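Local structure of putative Chlorite dismutase TA0507 (Thermoplasma acidophilum, 3DTZ) at residues D[144-149]-D[222-227]; D[163-168]-D[215-220]. The protein is of unknown function but belongs to the chlorite dismutase family and may, like its relatives, bind heme and act as an oxidoreductase. All coordinates share one frame; numbering follows the deposited sequence.

Contact 1 (D[144-149]-D[222-227]); sequences PMSKTP and IIKETP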
loop_
_atom_site.group_PDB
_atom_site.type_symbol
_atom_site.label_atom_id
_atom_site.label_comp_id
_atom_site.label_asym_id
_atom_site.label_seq_id
_atom_site.Cartn_x
_atom_site.Cartn_y
_atom_site.Cartn_z
ATOM N N PRO D 144 11.671 4.156 11.887
ATOM C CA PRO D 144 11.269 5.547 11.771
ATOM C C PRO D 144 10.271 5.904 12.853
ATOM O O PRO D 144 9.559 5.028 13.355
ATOM C CB PRO D 144 10.603 5.642 10.388
ATOM C CG PRO D 144 10.525 4.294 9.819
ATOM C CD PRO D 144 11.078 3.299 10.839
HETATM N N MSE D 145 10.212 7.186 13.206
HETATM C CA MSE D 145 9.245 7.670 14.180
HETATM C C MSE D 145 8.963 9.154 13.869
HETATM O O MSE D 145 9.840 9.885 13.377
HETATM C CB MSE D 145 9.778 7.487 15.608
HETATM C CG MSE D 145 8.769 7.872 16.642
HETATM SE SE MSE D 145 9.047 9.712 17.243
HETATM C CE MSE D 145 10.521 9.244 18.370
ATOM N N SER D 146 7.737 9.579 14.123
ATOM C CA SER D 146 7.369 10.986 13.949
ATOM C C SER D 146 6.482 11.389 15.123
ATOM O O SER D 146 5.992 10.532 15.890
ATOM C CB SER D 146 6.651 11.215 12.615
ATOM O OG SER D 146 7.494 10.974 11.501
ATOM N N LYS D 147 6.279 12.691 15.274
ATOM C CA LYS D 147 5.369 13.192 16.314
ATOM C C LYS D 147 4.264 14.028 15.692
ATOM O O LYS D 147 4.436 14.540 14.576
ATOM C CB LYS D 147 6.174 13.958 17.365
ATOM C CG LYS D 147 7.052 13.018 18.152
ATOM C CD LYS D 147 7.943 13.685 19.165
ATOM C CE LYS D 147 8.771 12.626 19.867
ATOM N NZ LYS D 147 9.143 13.033 21.257
ATOM N N THR D 148 3.109 14.126 16.370
ATOM C CA THR D 148 1.990 14.905 15.841
ATOM C C THR D 148 2.351 16.397 15.812
ATOM O O THR D 148 3.173 16.849 16.614
ATOM C CB THR D 148 0.659 14.622 16.623
ATOM O OG1 THR D 148 0.854 14.861 18.012
ATOM C CG2 THR D 148 0.261 13.171 16.466
ATOM N N PRO D 149 1.762 17.169 14.872
ATOM C CA PRO D 149 2.097 18.603 14.755
ATOM C C PRO D 149 2.001 19.391 16.069
ATOM O O PRO D 149 2.890 20.221 16.357
ATOM C CB PRO D 149 1.112 19.103 13.698
ATOM C CG PRO D 149 0.863 17.879 12.850
ATOM C CD PRO D 149 0.782 16.762 13.850
ATOM N N ILE D 222 3.402 10.425 19.860
ATOM C CA ILE D 222 4.288 9.614 19.008
ATOM C C ILE D 222 3.474 8.814 17.988
ATOM O O ILE D 222 2.453 8.172 18.341
ATOM C CB ILE D 222 5.194 8.694 19.858
ATOM C CG1 ILE D 222 6.192 9.555 20.632
ATOM C CG2 ILE D 222 5.891 7.619 18.972
ATOM C CD1 ILE D 222 7.036 8.808 21.671
ATOM N N ILE D 223 3.891 8.887 16.725
ATOM C CA ILE D 223 3.249 8.121 15.650
ATOM C C ILE D 223 4.257 7.431 14.690
ATOM O O ILE D 223 5.474 7.649 14.773
ATOM C CB ILE D 223 2.245 9.005 14.822
ATOM C CG1 ILE D 223 2.940 10.223 14.215
ATOM C CG2 ILE D 223 1.021 9.448 15.687
ATOM C CD1 ILE D 223 2.063 11.050 13.298
ATOM N N LYS D 224 3.707 6.610 13.786
ATOM C CA LYS D 224 4.383 6.069 12.584
ATOM C C LYS D 224 5.725 5.316 12.799
ATOM O O LYS D 224 6.687 5.438 11.997
ATOM C CB LYS D 224 4.454 7.149 11.476
ATOM C CG LYS D 224 3.049 7.556 11.020
ATOM C CD LYS D 224 3.016 8.278 9.681
ATOM C CE LYS D 224 2.862 9.781 9.856
ATOM N NZ LYS D 224 4.144 10.416 10.267
ATOM N N GLU D 225 5.746 4.497 13.848
ATOM C CA GLU D 225 6.894 3.623 14.150
ATOM C C GLU D 225 6.770 2.287 13.385
ATOM O O GLU D 225 6.676 1.213 14.008
ATOM C CB GLU D 225 7.039 3.352 15.659
ATOM C CG GLU D 225 7.281 4.579 16.577
ATOM C CD GLU D 225 6.973 4.260 18.044
ATOM O OE1 GLU D 225 5.883 3.704 18.286
ATOM O OE2 GLU D 225 7.808 4.550 18.948
ATOM N N THR D 226 6.744 2.367 12.057
ATOM C CA THR D 226 6.832 1.186 11.151
ATOM C C THR D 226 7.662 1.538 9.912
ATOM O O THR D 226 7.628 2.697 9.451
ATOM C CB THR D 226 5.442 0.596 10.710
ATOM O OG1 THR D 226 4.662 1.597 10.047
ATOM C CG2 THR D 226 4.667 0.092 11.887
ATOM N N PRO D 227 8.440 0.566 9.368
ATOM C CA PRO D 227 8.657 -0.779 9.891
ATOM C C PRO D 227 9.626 -0.743 11.060
ATOM O O PRO D 227 10.523 0.092 11.060
ATOM C CB PRO D 227 9.349 -1.499 8.727
ATOM C CG PRO D 227 10.146 -0.384 8.019
ATOM C CD PRO D 227 9.173 0.792 8.103
HETATM O O HOH W 1 7.415 8.146 10.938
#

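Contact 2 (D[163-168]-D[215-220]); sequences MHEHIK and EARARK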
loop_
_atom_site.group_PDB
_atom_site.type_symbol
_atom_site.label_atom_id
_atom_site.label_comp_id
_atom_site.label_asym_id
_atom_site.label_seq_id
_atom_site.Cartn_x
_atom_site.Cartn_y
_atom_site.Cartn_z
HETATM N N MSE D 163 9.542 14.999 28.035
HETATM C CA MSE D 163 10.708 14.199 27.668
HETATM C C MSE D 163 11.554 13.770 28.854
HETATM O O MSE D 163 12.106 12.672 28.853
HETATM C CB MSE D 163 11.565 14.904 26.608
HETATM C CG MSE D 163 10.846 15.094 25.281
HETATM SE SE MSE D 163 10.039 13.413 24.592
HETATM C CE MSE D 163 11.696 12.360 24.549
ATOM N N HIS D 164 11.662 14.621 29.871
ATOM C CA HIS D 164 12.418 14.246 31.067
ATOM C C HIS D 164 11.810 13.016 31.736
ATOM O O HIS D 164 12.541 12.117 32.162
ATOM C CB HIS D 164 12.511 15.409 32.059
ATOM C CG HIS D 164 13.153 15.041 33.362
ATOM N ND1 HIS D 164 12.440 14.532 34.429
ATOM C CD2 HIS D 164 14.442 15.110 33.773
ATOM C CE1 HIS D 164 13.262 14.305 35.440
ATOM N NE2 HIS D 164 14.482 14.649 35.067
ATOM N N GLU D 165 10.479 12.979 31.804
ATOM C CA GLU D 165 9.743 11.863 32.399
ATOM C C GLU D 165 10.076 10.562 31.686
ATOM O O GLU D 165 10.265 9.527 32.327
ATOM C CB GLU D 165 8.231 12.097 32.326
ATOM C CG GLU D 165 7.415 11.049 33.117
ATOM C CD GLU D 165 5.994 10.823 32.594
ATOM O OE1 GLU D 165 5.789 10.780 31.364
ATOM O OE2 GLU D 165 5.072 10.672 33.431
ATOM N N HIS D 166 10.142 10.633 30.352
ATOM C CA HIS D 166 10.434 9.472 29.500
ATOM C C HIS D 166 11.851 8.969 29.725
ATOM O O HIS D 166 12.066 7.766 29.917
ATOM C CB HIS D 166 10.228 9.848 28.037
ATOM C CG HIS D 166 10.782 8.848 27.068
ATOM N ND1 HIS D 166 10.015 7.845 26.516
ATOM C CD2 HIS D 166 12.028 8.695 26.559
ATOM C CE1 HIS D 166 10.763 7.119 25.704
ATOM N NE2 HIS D 166 11.991 7.608 25.718
ATOM N N ILE D 167 12.803 9.903 29.706
ATOM C CA ILE D 167 14.235 9.622 29.876
ATOM C C ILE D 167 14.503 9.002 31.252
ATOM O O ILE D 167 15.168 7.967 31.348
ATOM C CB ILE D 167 15.102 10.914 29.643
ATOM C CG1 ILE D 167 14.960 11.406 28.201
ATOM C CG2 ILE D 167 16.581 10.671 29.945
ATOM C CD1 ILE D 167 15.240 12.895 28.011
ATOM N N LYS D 168 13.962 9.633 32.300
ATOM C CA LYS D 168 14.004 9.126 33.669
ATOM C C LYS D 168 13.443 7.700 33.765
ATOM O O LYS D 168 14.042 6.829 34.405
ATOM C CB LYS D 168 13.217 10.089 34.576
ATOM C CG LYS D 168 13.143 9.739 36.042
ATOM C CD LYS D 168 12.494 10.903 36.814
ATOM C CE LYS D 168 12.716 10.806 38.327
ATOM N NZ LYS D 168 12.146 9.548 38.888
ATOM N N GLU D 215 4.062 3.687 29.148
ATOM C CA GLU D 215 3.447 4.343 30.305
ATOM C C GLU D 215 3.818 5.830 30.402
ATOM O O GLU D 215 3.246 6.560 31.229
ATOM C CB GLU D 215 3.780 3.583 31.610
ATOM C CG GLU D 215 3.163 2.160 31.648
ATOM C CD GLU D 215 3.538 1.343 32.884
ATOM O OE1 GLU D 215 3.833 1.926 33.950
ATOM O OE2 GLU D 215 3.528 0.095 32.784
ATOM N N ALA D 216 4.753 6.269 29.549
ATOM C CA ALA D 216 5.165 7.678 29.472
ATOM C C ALA D 216 4.174 8.550 28.681
ATOM O O ALA D 216 3.671 8.134 27.633
ATOM C CB ALA D 216 6.551 7.784 28.869
ATOM N N ARG D 217 3.907 9.757 29.191
ATOM C CA ARG D 217 3.050 10.739 28.528
ATOM C C ARG D 217 3.504 11.048 27.085
ATOM O O ARG D 217 2.668 11.356 26.218
ATOM C CB ARG D 217 3.011 12.063 29.322
ATOM C CG ARG D 217 2.418 11.993 30.719
ATOM C CD ARG D 217 2.219 13.422 31.287
ATOM N NE ARG D 217 3.462 13.984 31.832
ATOM C CZ ARG D 217 3.812 15.270 31.791
ATOM N NH1 ARG D 217 3.030 16.171 31.208
ATOM N NH2 ARG D 217 4.962 15.663 32.332
ATOM N N ALA D 218 4.816 10.974 26.854
ATOM C CA ALA D 218 5.419 11.191 25.515
ATOM C C ALA D 218 4.695 10.406 24.416
ATOM O O ALA D 218 4.531 10.899 23.299
ATOM C CB ALA D 218 6.910 10.846 25.533
ATOM N N ARG D 219 4.221 9.203 24.754
ATOM C CA ARG D 219 3.493 8.335 23.802
ATOM C C ARG D 219 2.276 8.991 23.132
ATOM O O ARG D 219 1.906 8.624 22.005
ATOM C CB ARG D 219 3.046 7.053 24.493
ATOM C CG ARG D 219 4.202 6.189 24.997
ATOM C CD ARG D 219 5.174 5.785 23.885
ATOM N NE ARG D 219 4.527 5.155 22.727
ATOM C CZ ARG D 219 5.170 4.765 21.617
ATOM N NH1 ARG D 219 6.495 4.909 21.502
ATOM N NH2 ARG D 219 4.495 4.203 20.614
ATOM N N LYS D 220 1.666 9.950 23.824
ATOM C CA LYS D 220 0.443 10.581 23.339
ATOM C C LYS D 220 0.675 11.304 22.009
ATOM O O LYS D 220 -0.258 11.464 21.223
ATOM C CB LYS D 220 -0.125 11.558 24.376
ATOM C CG LYS D 220 -0.689 10.882 25.629
ATOM C CD LYS D 220 -1.420 11.863 26.526
ATOM C CE LYS D 220 -0.476 12.671 27.397
ATOM N NZ LYS D 220 -1.277 13.619 28.257
HETATM O O HOH W 2 6.486 11.270 28.893
HETATM O O HOH W 3 3.071 8.959 32.528
#

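Contact 1 (D[144-149]-D[222-227])
Pro-144 lays its ring against the carbonyls of the opposing chain, with CG 3.3 Å from Thr-226 O. Its own oxygen receives the CA-H of Glu-225, with CA 3.1 Å from Pro-144 O. A residue without an N-H suits this place, where the partner chain leaves the regular ladder and a cis peptide bond precedes Pro-227. Met-145, present as selenomethionine, has CG anti to the backbone N (chi1 -175°), which brings it among the aliphatic parts of two neighbours: Met-145 CG lies 3.6 Å from Glu-225 CG and 3.7 Å from Ile-222 CG2. The carboxylate of Glu-225 forms a salt bridge with Arg-219. Ser-146 supplies the two-way backbone link with Ile-223. Ser-146 N donates to Ile-223 O at 3.0 Å (170°), and Ile-223 N returns a bond to Ser-146 O at 2.8 Å (173°), both nearly straight. The small hydroxyl of Ser-146 accepts from Glu-193 N and reaches Lys-224 O through a water. Lys-147 runs extended alongside Ile-222, CE 4.1 Å from Ile-222 CG1; its long aliphatic shaft gives the isoleucine an apolar neighbour, while its charge makes a cation-pi contact with Trp-151. Thr-148 then meets Ile-223 methyl to methyl, the CG2 atoms 3.9 Å apart, with the side chains crossing at about a right angle. Such a short antiparallel ladder, ended by an inverse gamma turn centred on Glu-225, joins strand 222-223 to strand 139-147 of the antiparallel sheet in the chlorite dismutase fold.

Contact 2 (D[163-168]-D[215-220])
Glu-165 reaches from helix 156-172 to the loop 215-220, where its carboxylate meets both the backbone N and the side chain of Arg-217. From CB, which points toward the loop, the chain continues with CG anti to the backbone N (chi1 -172°) and remains extended to CD, and this length carries the carboxylate across to the turn. At the tip, OE1 receives Arg-217 N at 3.1 Å on its syn lone pair, with an N-H...O angle of 156°. The same oxygen accepts a hydrogen bond from a water 2.6 Å from OE1, and that water accepts from Ala-218 N at 2.7 Å. One carboxylate oxygen thus serves two successive backbone N-H groups, one directly and one through solvent. OE2 accepts from a second water at 2.8 Å, which also donates to Glu-215 O, 2.7 Å from it. The ionic pairing with Arg-217 is long, Glu-165 OE1 to Arg-217 NE 4.0 Å, and the carboxylate and guanidinium planes stand 77° apart, far from a flat two-pronged pair; Arg-217 NH2 instead salt-bridges Glu-161, one turn earlier on the helix.

Beside this polar group the packing relies on small residues. Ala-216 sets CB at the edge of the His-166 ring, 4.2 Å from ND1, and Ala-218 CB rests 4.2 Å from the selenium of Met-163, whose bent chain swings back to the loop. Methyl groups suit these places because the backbone comes close to the helix. A carboxylate gathering successive backbone N-H groups of a loop whose residues 217-220 have helical backbone angles here ties helix 156-172 to the loop that follows helix 203-213 and leads into strand 222-223, within the chlorite dismutase family fold.

The centres of the two contacts lie 15 Å apart, on the same side of the chain's centre, and contact 2 is nested within the chain loop closed by contact 1. Strand 139-147 is followed by the short helix 149-153 and then by helix 156-172, and the loop 215-220 runs straight on into strand 222-223, so helix 156-172 and strand 139-147 are each tied to the same returning chain. Two side-chain meetings join them: Glu-225 OE1 forms a salt bridge with Arg-219 NH2 at 2.8 Å, and Lys-147 NZ lies 3.5 Å from the selenium of Met-163. Both contacts also touch a neighbouring subunit, placing this corner of the fold at an interface of the five-chain assembly.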